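Local coordinates for cellobiose 2-epimerase (Ruminococcus albus, PDB 3VW5), which catalyses the reversible epimerization of cellobiose, an unmodified sugar, to 4-O-beta-D-glucopyranosyl-D-mannose, and has an (alpha/alpha)6 barrel fold, at residues A43-V47 with I48-R52; V163-E166 with A167-E170; M251-A254 with C255-G259; E261-K264 with K265-E269. The protein carries 2 engineered substitutions. All blocks are in the same frame, centred on the assembly; numbering follows the deposited sequence.

Contact 1: A43-V47 with I48-R52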
ATOM      1  N   ALA A  43     -10.584   9.322  18.506  1.00 49.99           N
ATOM      2  CA  ALA A  43      -9.225   9.516  17.986  1.00 49.19           C
ATOM      3  C   ALA A  43      -9.238  10.236  16.636  1.00 47.45           C
ATOM      4  O   ALA A  43     -10.241  10.226  15.926  1.00 45.74           O
ATOM      5  CB  ALA A  43      -8.482   8.177  17.882  1.00 43.34           C
ATOM      6  N   ASP A  44      -8.120  10.857  16.287  1.00 44.40           N
ATOM      7  CA  ASP A  44      -7.975  11.480  14.980  1.00 43.02           C
ATOM      8  C   ASP A  44      -8.044  10.436  13.871  1.00 44.88           C
ATOM      9  O   ASP A  44      -7.565   9.308  14.036  1.00 42.06           O
ATOM     10  CB  ASP A  44      -6.643  12.221  14.881  1.00 47.73           C
ATOM     11  CG  ASP A  44      -6.581  13.450  15.769  1.00 52.52           C
ATOM     12  OD1 ASP A  44      -7.651  14.013  16.118  1.00 54.21           O
ATOM     13  OD2 ASP A  44      -5.444  13.860  16.102  1.00 51.12           O
ATOM     14  N   LYS A  45      -8.633  10.825  12.743  1.00 40.82           N
ATOM     15  CA  LYS A  45      -8.822   9.932  11.610  1.00 42.61           C
ATOM     16  C   LYS A  45      -7.885  10.315  10.464  1.00 44.51           C
ATOM     17  O   LYS A  45      -8.043  11.371   9.854  1.00 45.50           O
ATOM     18  CB  LYS A  45     -10.280   9.989  11.141  1.00 43.63           C
ATOM     19  CG  LYS A  45     -11.294   9.765  12.256  1.00 44.67           C
ATOM     20  CD  LYS A  45     -12.730   9.925  11.772  1.00 43.13           C
ATOM     21  CE  LYS A  45     -13.721   9.429  12.819  1.00 44.38           C
ATOM     22  NZ  LYS A  45     -15.138   9.751  12.473  1.00 46.20           N
ATOM     23  N   GLY A  46      -6.909   9.458  10.179  1.00 44.24           N
ATOM     24  CA  GLY A  46      -5.917   9.728   9.149  1.00 38.97           C
ATOM     25  C   GLY A  46      -6.500   9.525   7.768  1.00 44.67           C
ATOM     26  O   GLY A  46      -7.316   8.616   7.550  1.00 46.60           O
ATOM     27  N   VAL A  47      -6.094  10.361   6.816  1.00 42.00           N
ATOM     28  CA  VAL A  47      -6.698  10.271   5.495  1.00 39.29           C
ATOM     29  C   VAL A  47      -6.133   9.115   4.665  1.00 37.14           C
ATOM     30  O   VAL A  47      -6.859   8.504   3.873  1.00 39.32           O
ATOM     31  CB  VAL A  47      -6.738  11.635   4.746  1.00 41.34           C
ATOM     32  CG1 VAL A  47      -6.427  12.788   5.710  1.00 37.59           C
ATOM     33  CG2 VAL A  47      -5.843  11.633   3.532  1.00 37.62           C
ATOM     34  N   ILE A  48      -4.860   8.783   4.859  1.00 35.82           N
ATOM     35  CA  ILE A  48      -4.322   7.564   4.250  1.00 37.44           C
ATOM     36  C   ILE A  48      -5.100   6.314   4.698  1.00 36.77           C
ATOM     37  O   ILE A  48      -5.313   5.387   3.920  1.00 40.40           O
ATOM     38  CB  ILE A  48      -2.809   7.398   4.511  1.00 36.71           C
ATOM     39  CG1 ILE A  48      -2.037   7.539   3.200  1.00 45.48           C
ATOM     40  CG2 ILE A  48      -2.506   6.039   5.083  1.00 38.73           C
ATOM     41  CD1 ILE A  48      -0.594   7.932   3.409  1.00 50.48           C
ATOM     42  N   LEU A  49      -5.531   6.313   5.951  1.00 30.08           N
ATOM     43  CA  LEU A  49      -6.321   5.232   6.497  1.00 33.81           C
ATOM     44  C   LEU A  49      -7.659   5.140   5.769  1.00 40.51           C
ATOM     45  O   LEU A  49      -8.088   4.055   5.382  1.00 39.42           O
ATOM     46  CB  LEU A  49      -6.529   5.436   8.008  1.00 35.03           C
ATOM     47  CG  LEU A  49      -7.567   4.582   8.741  1.00 34.58           C
ATOM     48  CD1 LEU A  49      -7.291   3.111   8.559  1.00 34.10           C
ATOM     49  CD2 LEU A  49      -7.647   4.938  10.215  1.00 35.91           C
ATOM     50  N   HIS A  50      -8.320   6.283   5.585  1.00 40.78           N
ATOM     51  CA  HIS A  50      -9.596   6.303   4.895  1.00 35.62           C
ATOM     52  C   HIS A  50      -9.482   5.974   3.418  1.00 38.13           C
ATOM     53  O   HIS A  50     -10.345   5.296   2.860  1.00 42.66           O
ATOM     54  CB  HIS A  50     -10.323   7.617   5.126  1.00 35.12           C
ATOM     55  CG  HIS A  50     -10.991   7.681   6.460  1.00 46.37           C
ATOM     56  ND1 HIS A  50     -10.287   7.852   7.633  1.00 43.34           N
ATOM     57  CD2 HIS A  50     -12.290   7.538   6.817  1.00 46.33           C
ATOM     58  CE1 HIS A  50     -11.128   7.839   8.651  1.00 41.05           C
ATOM     59  NE2 HIS A  50     -12.349   7.650   8.184  1.00 38.39           N
ATOM     60  N   SER A  51      -8.417   6.416   2.775  1.00 32.60           N
ATOM     61  CA  SER A  51      -8.256   6.045   1.388  1.00 31.17           C
ATOM     62  C   SER A  51      -8.066   4.546   1.262  1.00 32.27           C
ATOM     63  O   SER A  51      -8.587   3.927   0.344  1.00 30.61           O
ATOM     64  CB  SER A  51      -7.106   6.812   0.756  1.00 32.62           C
ATOM     65  OG  SER A  51      -7.406   8.188   0.763  1.00 31.48           O
ATOM     66  N   ARG A  52      -7.329   3.957   2.200  1.00 37.23           N
ATOM     67  CA  ARG A  52      -7.076   2.518   2.159  1.00 37.05           C
ATOM     68  C   ARG A  52      -8.338   1.694   2.432  1.00 33.53           C
ATOM     69  O   ARG A  52      -8.570   0.646   1.804  1.00 28.84           O
ATOM     70  CB  ARG A  52      -5.936   2.148   3.093  1.00 33.14           C
ATOM     71  CG  ARG A  52      -4.609   2.642   2.586  1.00 39.61           C
ATOM     72  CD  ARG A  52      -3.521   2.615   3.640  1.00 39.36           C
ATOM     73  NE  ARG A  52      -2.195   2.679   3.038  1.00 44.43           N
ATOM     74  CZ  ARG A  52      -1.055   2.464   3.693  1.00 49.50           C
ATOM     75  NH1 ARG A  52      -1.062   2.164   4.989  1.00 50.82           N
ATOM     76  NH2 ARG A  52       0.096   2.541   3.045  1.00 44.62           N
TER
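G46 O, at the N-cap of helix 47-64, takes two hydrogen bonds from one residue, H50. It receives the backbone H50 N at 3.2 Å and the ring atom H50 ND1 at 3.1 Å. The two donors come from opposite faces of the carbonyl plane. The ring bond is nearly straight (166°), and G46 O lies close to the plane of the imidazole, at its edge. H50 CG is set beside its own backbone N (chi1 -79°), which turns ND1 toward G46 O. Next along, S51 N donates to V47 O at 2.8 Å.

Van der Waals contacts complete the turn. K45 CB meets H50 CE1 at 3.4 Å, oblique to the ring. L49 CB is 3.3 Å from G46 O. The K45 chain then runs on, extended, and K45 NZ binds D23, G27 and F98. H50 NE2 accepts a hydrogen bond from F29 N, and F79 stacks on the imidazole. An alanine in place of H50 would probably cost G46 O its ring donor and leave F29 N without this acceptor. With ND1 donating and NE2 accepting, the imidazole bridges the helix start and a loop, consistent with its proton sitting on ND1.

Contact 2: V163-E166 with A167-E170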
ATOM      1  N   VAL A 163       8.696  21.270   3.262  1.00 43.63           N
ATOM      2  CA  VAL A 163       9.106  20.923   4.636  1.00 53.91           C
ATOM      3  C   VAL A 163       9.874  19.593   4.711  1.00 54.76           C
ATOM      4  O   VAL A 163      10.030  18.895   3.706  1.00 56.55           O
ATOM      5  CB  VAL A 163       7.909  20.799   5.619  1.00 56.04           C
ATOM      6  CG1 VAL A 163       8.387  21.126   7.041  1.00 75.27           C
ATOM      7  CG2 VAL A 163       6.762  21.698   5.217  1.00 48.57           C
ATOM      8  N   ASP A 164      10.323  19.231   5.913  1.00 58.95           N
ATOM      9  CA  ASP A 164      11.040  17.962   6.131  1.00 61.52           C
ATOM     10  C   ASP A 164      10.158  16.738   5.888  1.00 64.08           C
ATOM     11  O   ASP A 164       9.019  16.671   6.355  1.00 66.17           O
ATOM     12  CB  ASP A 164      11.619  17.885   7.549  1.00 64.87           C
ATOM     13  CG  ASP A 164      12.710  18.923   7.799  1.00 69.53           C
ATOM     14  OD1 ASP A 164      13.590  19.107   6.925  1.00 66.07           O
ATOM     15  OD2 ASP A 164      12.678  19.554   8.877  1.00 71.94           O
ATOM     16  N   ASN A 165      10.701  15.762   5.175  1.00 59.85           N
ATOM     17  CA  ASN A 165       9.988  14.529   4.898  1.00 56.04           C
ATOM     18  C   ASN A 165      10.023  13.543   6.088  1.00 66.41           C
ATOM     19  O   ASN A 165      10.504  12.408   5.967  1.00 69.89           O
ATOM     20  CB  ASN A 165      10.566  13.898   3.627  1.00 56.22           C
ATOM     21  CG  ASN A 165       9.643  12.865   2.997  1.00 58.22           C
ATOM     22  OD1 ASN A 165       8.742  12.325   3.649  1.00 56.73           O
ATOM     23  ND2 ASN A 165       9.876  12.576   1.715  1.00 52.62           N
ATOM     24  N   GLU A 166       9.547  13.999   7.246  1.00 72.10           N
ATOM     25  CA  GLU A 166       9.207  13.119   8.360  1.00 68.28           C
ATOM     26  C   GLU A 166       8.012  12.313   7.897  1.00 67.21           C
ATOM     27  O   GLU A 166       7.331  12.720   6.955  1.00 75.65           O
ATOM     28  CB  GLU A 166       8.785  13.960   9.571  1.00 73.72           C
ATOM     29  CG  GLU A 166       9.855  14.152  10.641  1.00 80.50           C
ATOM     30  CD  GLU A 166       9.653  15.427  11.469  1.00 92.95           C
ATOM     31  OE1 GLU A 166       8.500  15.693  11.917  1.00 85.92           O
ATOM     32  OE2 GLU A 166      10.655  16.167  11.667  1.00 86.61           O
ATOM     33  N   ALA A 167       7.742  11.183   8.536  1.00 63.44           N
ATOM     34  CA  ALA A 167       6.540  10.400   8.199  1.00 73.41           C
ATOM     35  C   ALA A 167       6.815   9.286   7.198  1.00 69.96           C
ATOM     36  O   ALA A 167       6.181   8.226   7.246  1.00 65.96           O
ATOM     37  CB  ALA A 167       5.402  11.294   7.681  1.00 62.03           C
ATOM     38  N   LEU A 168       7.739   9.535   6.274  1.00 65.38           N
ATOM     39  CA  LEU A 168       8.292   8.465   5.449  1.00 61.91           C
ATOM     40  C   LEU A 168       9.721   8.098   5.889  1.00 59.98           C
ATOM     41  O   LEU A 168      10.236   7.039   5.512  1.00 54.38           O
ATOM     42  CB  LEU A 168       8.252   8.828   3.955  1.00 56.90           C
ATOM     43  CG  LEU A 168       6.888   8.794   3.243  1.00 57.64           C
ATOM     44  CD1 LEU A 168       7.075   8.560   1.728  1.00 49.40           C
ATOM     45  CD2 LEU A 168       5.930   7.761   3.851  1.00 50.32           C
ATOM     46  N   SER A 169      10.344   8.960   6.693  1.00 63.48           N
ATOM     47  CA  SER A 169      11.684   8.688   7.197  1.00 71.23           C
ATOM     48  C   SER A 169      11.670   7.515   8.178  1.00 74.62           C
ATOM     49  O   SER A 169      10.639   7.229   8.797  1.00 70.56           O
ATOM     50  CB  SER A 169      12.301   9.930   7.848  1.00 79.00           C
ATOM     51  OG  SER A 169      12.412   9.776   9.264  1.00 84.19           O
ATOM     52  N   GLU A 170      12.819   6.851   8.319  1.00 76.20           N
ATOM     53  CA  GLU A 170      12.910   5.617   9.102  1.00 74.60           C
ATOM     54  C   GLU A 170      13.738   5.790  10.361  1.00 82.90           C
ATOM     55  O   GLU A 170      13.250   5.513  11.468  1.00 84.09           O
ATOM     56  CB  GLU A 170      13.486   4.480   8.262  1.00 75.00           C
ATOM     57  CG  GLU A 170      12.504   3.347   8.013  1.00 79.54           C
ATOM     58  CD  GLU A 170      12.941   2.047   8.667  1.00 85.53           C
ATOM     59  OE1 GLU A 170      14.177   1.853   8.864  1.00 85.12           O
ATOM     60  OE2 GLU A 170      12.048   1.226   9.008  1.00 81.00           O
TER
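The side-chain amide of N165, which rests against L168, is gripped at both ends. N165 ND2 donates to E154 OE2 and to D176 O. N165 OD1 is hydrogen-bonded to H108 NE2. These three partners come from outside the loop and are consistent with the amide sitting this way round.

Within the loop, N165 OD1 lies 3.5 Å from L168 CB and 4.0 Å from L168 CG. The two side chains cross at a slant, and the oxygen meets CB and CG rather than the methyl ends. N165 CG stands opposite the backbone N (chi1 -162°), and this carries the amide forward to L168. L168 itself leans on T178 and W369. The amide is therefore held on its polar atoms and packed on an apolar neighbour.

The backbone oxygen of N165 lies near S169. N165 O is 3.6 Å from S169 CB and 3.5 Å from S169 N. E166 is exposed. Both E166 and S169 touch K174, further along the same loop.

Upstream, V163 still pairs through its backbone with A155 of strand 151-156. The chain then bends sharply. E166 N makes a weak hydrogen bond to D164 O at 2.9 Å. That bond closes an inverse gamma turn centred on N165, in the long loop between strands 151-156 and 177-178.

Contact 3: M251-A254 with C255-G259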
ATOM      1  N   MET A 251       4.891  -3.477 -10.148  1.00 42.51           N
ATOM      2  CA  MET A 251       5.455  -2.999 -11.398  1.00 39.21           C
ATOM      3  C   MET A 251       5.009  -3.839 -12.607  1.00 44.11           C
ATOM      4  O   MET A 251       4.773  -3.291 -13.690  1.00 40.25           O
ATOM      5  CB  MET A 251       6.972  -2.908 -11.291  1.00 35.32           C
ATOM      6  CG  MET A 251       7.423  -1.676 -10.551  1.00 34.67           C
ATOM      7  SD  MET A 251       9.213  -1.406 -10.532  1.00 41.07           S
ATOM      8  CE  MET A 251       9.831  -2.878  -9.739  1.00 39.87           C
ATOM      9  N   ASP A 252       4.893  -5.154 -12.412  1.00 41.36           N
ATOM     10  CA  ASP A 252       4.356  -6.045 -13.439  1.00 41.01           C
ATOM     11  C   ASP A 252       2.925  -5.647 -13.720  1.00 42.69           C
ATOM     12  O   ASP A 252       2.507  -5.575 -14.873  1.00 44.17           O
ATOM     13  CB  ASP A 252       4.391  -7.512 -12.996  1.00 38.71           C
ATOM     14  CG  ASP A 252       5.785  -8.114 -13.059  1.00 44.90           C
ATOM     15  OD1 ASP A 252       6.656  -7.540 -13.745  1.00 45.40           O
ATOM     16  OD2 ASP A 252       6.009  -9.166 -12.420  1.00 44.52           O
ATOM     17  N   ARG A 253       2.179  -5.385 -12.650  1.00 40.29           N
ATOM     18  CA  ARG A 253       0.799  -4.935 -12.767  1.00 42.51           C
ATOM     19  C   ARG A 253       0.738  -3.704 -13.659  1.00 42.14           C
ATOM     20  O   ARG A 253      -0.045  -3.662 -14.599  1.00 43.11           O
ATOM     21  CB  ARG A 253       0.205  -4.638 -11.386  1.00 42.33           C
ATOM     22  CG  ARG A 253      -1.176  -3.956 -11.367  1.00 43.13           C
ATOM     23  CD  ARG A 253      -2.268  -4.800 -12.013  1.00 39.73           C
ATOM     24  NE  ARG A 253      -2.037  -6.235 -11.875  1.00 45.95           N
ATOM     25  CZ  ARG A 253      -2.527  -6.986 -10.885  1.00 54.85           C
ATOM     26  NH1 ARG A 253      -3.277  -6.433  -9.926  1.00 38.87           N
ATOM     27  NH2 ARG A 253      -2.263  -8.298 -10.850  1.00 45.12           N
ATOM     28  N   ALA A 254       1.578  -2.713 -13.370  1.00 41.46           N
ATOM     29  CA  ALA A 254       1.638  -1.487 -14.176  1.00 46.40           C
ATOM     30  C   ALA A 254       1.902  -1.778 -15.667  1.00 45.19           C
ATOM     31  O   ALA A 254       1.238  -1.225 -16.548  1.00 43.04           O
ATOM     32  CB  ALA A 254       2.687  -0.502 -13.610  1.00 41.22           C
ATOM     33  N   CYS A 255       2.868  -2.649 -15.936  1.00 44.88           N
ATOM     34  CA  CYS A 255       3.240  -2.985 -17.302  1.00 41.53           C
ATOM     35  C   CYS A 255       2.141  -3.743 -18.035  1.00 47.30           C
ATOM     36  O   CYS A 255       1.996  -3.608 -19.254  1.00 50.15           O
ATOM     37  CB  CYS A 255       4.536  -3.791 -17.327  1.00 36.91           C
ATOM     38  SG  CYS A 255       5.967  -2.831 -16.848  1.00 47.92           S
ATOM     39  N   ASP A 256       1.384  -4.554 -17.300  1.00 49.25           N
ATOM     40  CA  ASP A 256       0.280  -5.319 -17.891  1.00 48.07           C
ATOM     41  C   ASP A 256      -0.883  -4.401 -18.241  1.00 47.51           C
ATOM     42  O   ASP A 256      -1.527  -4.577 -19.274  1.00 47.23           O
ATOM     43  CB  ASP A 256      -0.202  -6.424 -16.939  1.00 43.54           C
ATOM     44  CG  ASP A 256       0.779  -7.578 -16.844  1.00 55.83           C
ATOM     45  OD1 ASP A 256       1.648  -7.671 -17.738  1.00 60.55           O
ATOM     46  OD2 ASP A 256       0.689  -8.389 -15.888  1.00 58.08           O
ATOM     47  N   VAL A 257      -1.141  -3.426 -17.370  1.00 40.34           N
ATOM     48  CA  VAL A 257      -2.218  -2.477 -17.581  1.00 46.18           C
ATOM     49  C   VAL A 257      -1.899  -1.518 -18.735  1.00 48.77           C
ATOM     50  O   VAL A 257      -2.793  -1.087 -19.457  1.00 54.68           O
ATOM     51  CB  VAL A 257      -2.558  -1.711 -16.275  1.00 44.84           C
ATOM     52  CG1 VAL A 257      -3.542  -0.597 -16.541  1.00 41.74           C
ATOM     53  CG2 VAL A 257      -3.118  -2.674 -15.233  1.00 39.52           C
ATOM     54  N   LEU A 258      -0.620  -1.206 -18.924  1.00 49.71           N
ATOM     55  CA  LEU A 258      -0.202  -0.398 -20.066  1.00 51.35           C
ATOM     56  C   LEU A 258      -0.263  -1.227 -21.342  1.00 54.61           C
ATOM     57  O   LEU A 258      -0.650  -0.738 -22.402  1.00 55.90           O
ATOM     58  CB  LEU A 258       1.205   0.168 -19.853  1.00 48.22           C
ATOM     59  CG  LEU A 258       1.213   1.312 -18.838  1.00 46.46           C
ATOM     60  CD1 LEU A 258       2.607   1.843 -18.575  1.00 47.43           C
ATOM     61  CD2 LEU A 258       0.300   2.410 -19.346  1.00 48.64           C
ATOM     62  N   GLY A 259       0.109  -2.495 -21.219  1.00 56.27           N
ATOM     63  CA  GLY A 259       0.053  -3.416 -22.333  1.00 52.69           C
ATOM     64  C   GLY A 259       1.168  -3.234 -23.340  1.00 54.23           C
ATOM     65  O   GLY A 259       1.045  -3.674 -24.473  1.00 59.75           O
TER
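R253 and V257 touch one turn apart, with R253 CD 4.0 Å from V257 CG2. The arginine chain leaves beside its own carbonyl carbon (chi1 171°) and bends at its next two torsions, which brings CD against the CG2 methyl of V257. V257 CG2 also sits 3.3 Å from R253 O. Further round, D256 CG lies 3.3 Å from D252 O, and L258 CG rests 3.4 Å from A254 O.

Helix bonds set this spacing. C255 N donates to M251 O, and V257 N to R253 O at 3.0 Å. L258 N donates to A254 O. D256 N is shared: it donates to D252 O at 2.9 Å and, weakly, to R253 O.

The next shell holds the charged ends. R253 NH1 forms a salt bridge with E381, and D252 OD2 bonds to N315. A254 and V257 pack on helix 179-196, while L258 packs on helix 199-216. M251 and C255 face helix 261-281. The helix ends at L258, and G259 follows with a positive phi that favours glycine.

Two like-charged neighbours lie close by. R385 is near R253 NH2, and D271 is near D252 OD1. E381 probably offsets the first pair, whereas the two carboxylates may raise each other's proton affinity.

Contact 4: E261-K264 with K265-E269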
ATOM      1  N   GLU A 261       4.475  -4.569 -24.522  1.00 65.24           N
ATOM      2  CA  GLU A 261       5.139  -5.862 -24.412  1.00 64.11           C
ATOM      3  C   GLU A 261       6.630  -5.736 -24.135  1.00 61.34           C
ATOM      4  O   GLU A 261       7.223  -6.603 -23.494  1.00 61.41           O
ATOM      5  CB  GLU A 261       4.907  -6.683 -25.678  1.00 65.62           C
ATOM      6  CG  GLU A 261       3.437  -6.979 -25.931  1.00 69.10           C
ATOM      7  CD  GLU A 261       2.808  -7.864 -24.853  1.00 72.57           C
ATOM      8  OE1 GLU A 261       1.661  -7.565 -24.427  1.00 70.80           O
ATOM      9  OE2 GLU A 261       3.456  -8.859 -24.439  1.00 70.21           O
ATOM     10  N   ASP A 262       7.235  -4.658 -24.617  1.00 61.10           N
ATOM     11  CA  ASP A 262       8.650  -4.408 -24.346  1.00 62.96           C
ATOM     12  C   ASP A 262       8.917  -4.049 -22.876  1.00 59.82           C
ATOM     13  O   ASP A 262       9.860  -4.566 -22.268  1.00 57.05           O
ATOM     14  CB  ASP A 262       9.203  -3.346 -25.298  1.00 67.02           C
ATOM     15  CG  ASP A 262       9.424  -3.892 -26.706  1.00 77.07           C
ATOM     16  OD1 ASP A 262       9.707  -5.110 -26.842  1.00 69.84           O
ATOM     17  OD2 ASP A 262       9.313  -3.107 -27.674  1.00 76.55           O
ATOM     18  N   LEU A 263       8.088  -3.178 -22.304  1.00 55.74           N
ATOM     19  CA  LEU A 263       8.137  -2.941 -20.865  1.00 54.29           C
ATOM     20  C   LEU A 263       7.901  -4.234 -20.086  1.00 53.42           C
ATOM     21  O   LEU A 263       8.715  -4.616 -19.238  1.00 53.17           O
ATOM     22  CB  LEU A 263       7.120  -1.880 -20.434  1.00 53.82           C
ATOM     23  CG  LEU A 263       7.508  -0.420 -20.697  1.00 55.46           C
ATOM     24  CD1 LEU A 263       6.444   0.506 -20.165  1.00 51.09           C
ATOM     25  CD2 LEU A 263       8.868  -0.082 -20.098  1.00 46.18           C
ATOM     26  N   LYS A 264       6.792  -4.909 -20.377  1.00 50.42           N
ATOM     27  CA  LYS A 264       6.457  -6.138 -19.663  1.00 50.89           C
ATOM     28  C   LYS A 264       7.626  -7.115 -19.601  1.00 50.25           C
ATOM     29  O   LYS A 264       7.938  -7.642 -18.535  1.00 49.07           O
ATOM     30  CB  LYS A 264       5.226  -6.819 -20.260  1.00 47.53           C
ATOM     31  CG  LYS A 264       3.938  -6.097 -19.940  1.00 51.07           C
ATOM     32  CD  LYS A 264       2.797  -6.598 -20.799  1.00 54.29           C
ATOM     33  CE  LYS A 264       2.675  -8.103 -20.704  1.00 54.82           C
ATOM     34  NZ  LYS A 264       1.436  -8.570 -21.380  1.00 53.28           N
ATOM     35  N   LYS A 265       8.276  -7.353 -20.736  1.00 51.23           N
ATOM     36  CA  LYS A 265       9.360  -8.330 -20.781  1.00 57.53           C
ATOM     37  C   LYS A 265      10.544  -7.784 -19.985  1.00 52.50           C
ATOM     38  O   LYS A 265      11.215  -8.514 -19.245  1.00 51.19           O
ATOM     39  CB  LYS A 265       9.763  -8.634 -22.236  1.00 53.85           C
ATOM     40  CG  LYS A 265      10.610  -9.897 -22.410  1.00 69.84           C
ATOM     41  CD  LYS A 265      11.834  -9.660 -23.309  1.00 73.37           C
ATOM     42  CE  LYS A 265      13.135 -10.189 -22.658  1.00 85.93           C
ATOM     43  NZ  LYS A 265      14.408  -9.647 -23.263  1.00 75.44           N
ATOM     44  N   GLN A 266      10.777  -6.485 -20.142  1.00 50.78           N
ATOM     45  CA  GLN A 266      11.877  -5.809 -19.482  1.00 49.79           C
ATOM     46  C   GLN A 266      11.682  -5.885 -17.971  1.00 50.73           C
ATOM     47  O   GLN A 266      12.560  -6.327 -17.231  1.00 46.32           O
ATOM     48  CB  GLN A 266      11.927  -4.346 -19.938  1.00 48.60           C
ATOM     49  CG  GLN A 266      13.287  -3.687 -19.790  1.00 48.05           C
ATOM     50  CD  GLN A 266      13.242  -2.183 -20.002  1.00 56.75           C
ATOM     51  OE1 GLN A 266      14.169  -1.465 -19.619  1.00 64.32           O
ATOM     52  NE2 GLN A 266      12.166  -1.698 -20.613  1.00 58.99           N
ATOM     53  N   PHE A 267      10.510  -5.448 -17.524  1.00 48.31           N
ATOM     54  CA  PHE A 267      10.208  -5.423 -16.105  1.00 46.97           C
ATOM     55  C   PHE A 267      10.042  -6.809 -15.480  1.00 50.31           C
ATOM     56  O   PHE A 267      10.468  -7.035 -14.341  1.00 52.03           O
ATOM     57  CB  PHE A 267       9.024  -4.500 -15.824  1.00 43.58           C
ATOM     58  CG  PHE A 267       9.438  -3.065 -15.647  1.00 49.71           C
ATOM     59  CD1 PHE A 267       9.680  -2.550 -14.380  1.00 45.35           C
ATOM     60  CD2 PHE A 267       9.653  -2.251 -16.751  1.00 46.27           C
ATOM     61  CE1 PHE A 267      10.086  -1.242 -14.217  1.00 43.10           C
ATOM     62  CE2 PHE A 267      10.064  -0.944 -16.600  1.00 46.95           C
ATOM     63  CZ  PHE A 267      10.279  -0.436 -15.333  1.00 47.00           C
ATOM     64  N   ALA A 268       9.467  -7.744 -16.227  1.00 43.75           N
ATOM     65  CA  ALA A 268       9.313  -9.106 -15.733  1.00 44.80           C
ATOM     66  C   ALA A 268      10.657  -9.757 -15.418  1.00 50.58           C
ATOM     67  O   ALA A 268      10.763 -10.583 -14.498  1.00 54.00           O
ATOM     68  CB  ALA A 268       8.524  -9.952 -16.714  1.00 45.08           C
ATOM     69  N   GLU A 269      11.693  -9.388 -16.162  1.00 51.60           N
ATOM     70  CA  GLU A 269      13.010  -9.960 -15.894  1.00 51.80           C
ATOM     71  C   GLU A 269      13.669  -9.298 -14.698  1.00 47.45           C
ATOM     72  O   GLU A 269      14.288  -9.975 -13.883  1.00 53.36           O
ATOM     73  CB  GLU A 269      13.914  -9.911 -17.128  1.00 51.47           C
ATOM     74  CG  GLU A 269      13.378 -10.777 -18.257  1.00 76.75           C
ATOM     75  CD  GLU A 269      14.451 -11.238 -19.233  1.00 93.99           C
ATOM     76  OE1 GLU A 269      15.647 -10.919 -18.997  1.00 88.09           O
ATOM     77  OE2 GLU A 269      14.091 -11.922 -20.233  1.00 83.78           O
TER
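L263 and F267 form the tight side of this helix turn. Their side chains lie side by side and point the same way, with L263 CD2 3.8 Å from F267 CE2. L263 O also sits at the edge of the phenyl ring, near its plane, 3.6 Å from F267 CD2. The same oxygen accepts F267 N in a straight bond (180°). Q266 adds to this face. It runs out extended, and its NE2 comes to 3.7 Å from L263 CD2. F267 is buried and also packs on M251 and C255 of helix 241-258 and on L209 and R213 of helix 199-216. An alanine here would probably open a gap between these helices and take from L263 CD2 its aromatic neighbour.

The other side is polar and mostly exposed. K264 NZ makes a salt bridge to E261 OE1 at 3.2 Å, meeting the syn side of the carboxylate 28° out of its plane. K264 also has a long, weak ion pair with D256. K265 NZ and E269 OE2 are 3.8 Å apart, a long salt bridge. Backbone bonds continue along the turn, such as A268 N to K264 O at 2.8 Å. At the helix start, D260 OD2 accepts from D262 N. This end of the helix is amphipathic: L263 and F267 pack toward neighbouring helices, while the ion pairs probably help to balance charge outside.

In the fold
All four contacts are local, and they follow one another along the chain without nesting or crossing. Contact 1 comes first, where strand 45-46, on the edge of an antiparallel sheet, passes into helix 47-64. Contact 2 bends the loop between strands 151-156 and 177-178. Its centre is about 18 Å from that of contact 1, and the two do not touch. Contact 3 closes helix 241-258, and contact 4 opens helix 261-281 after a very short link. These two have centres about 9 Å apart. They meet directly: C255 SG is 3.6 Å from F267 CB. Contacts 1 and 3 lie on opposite sides of the chain's centre, as do contacts 1 and 4.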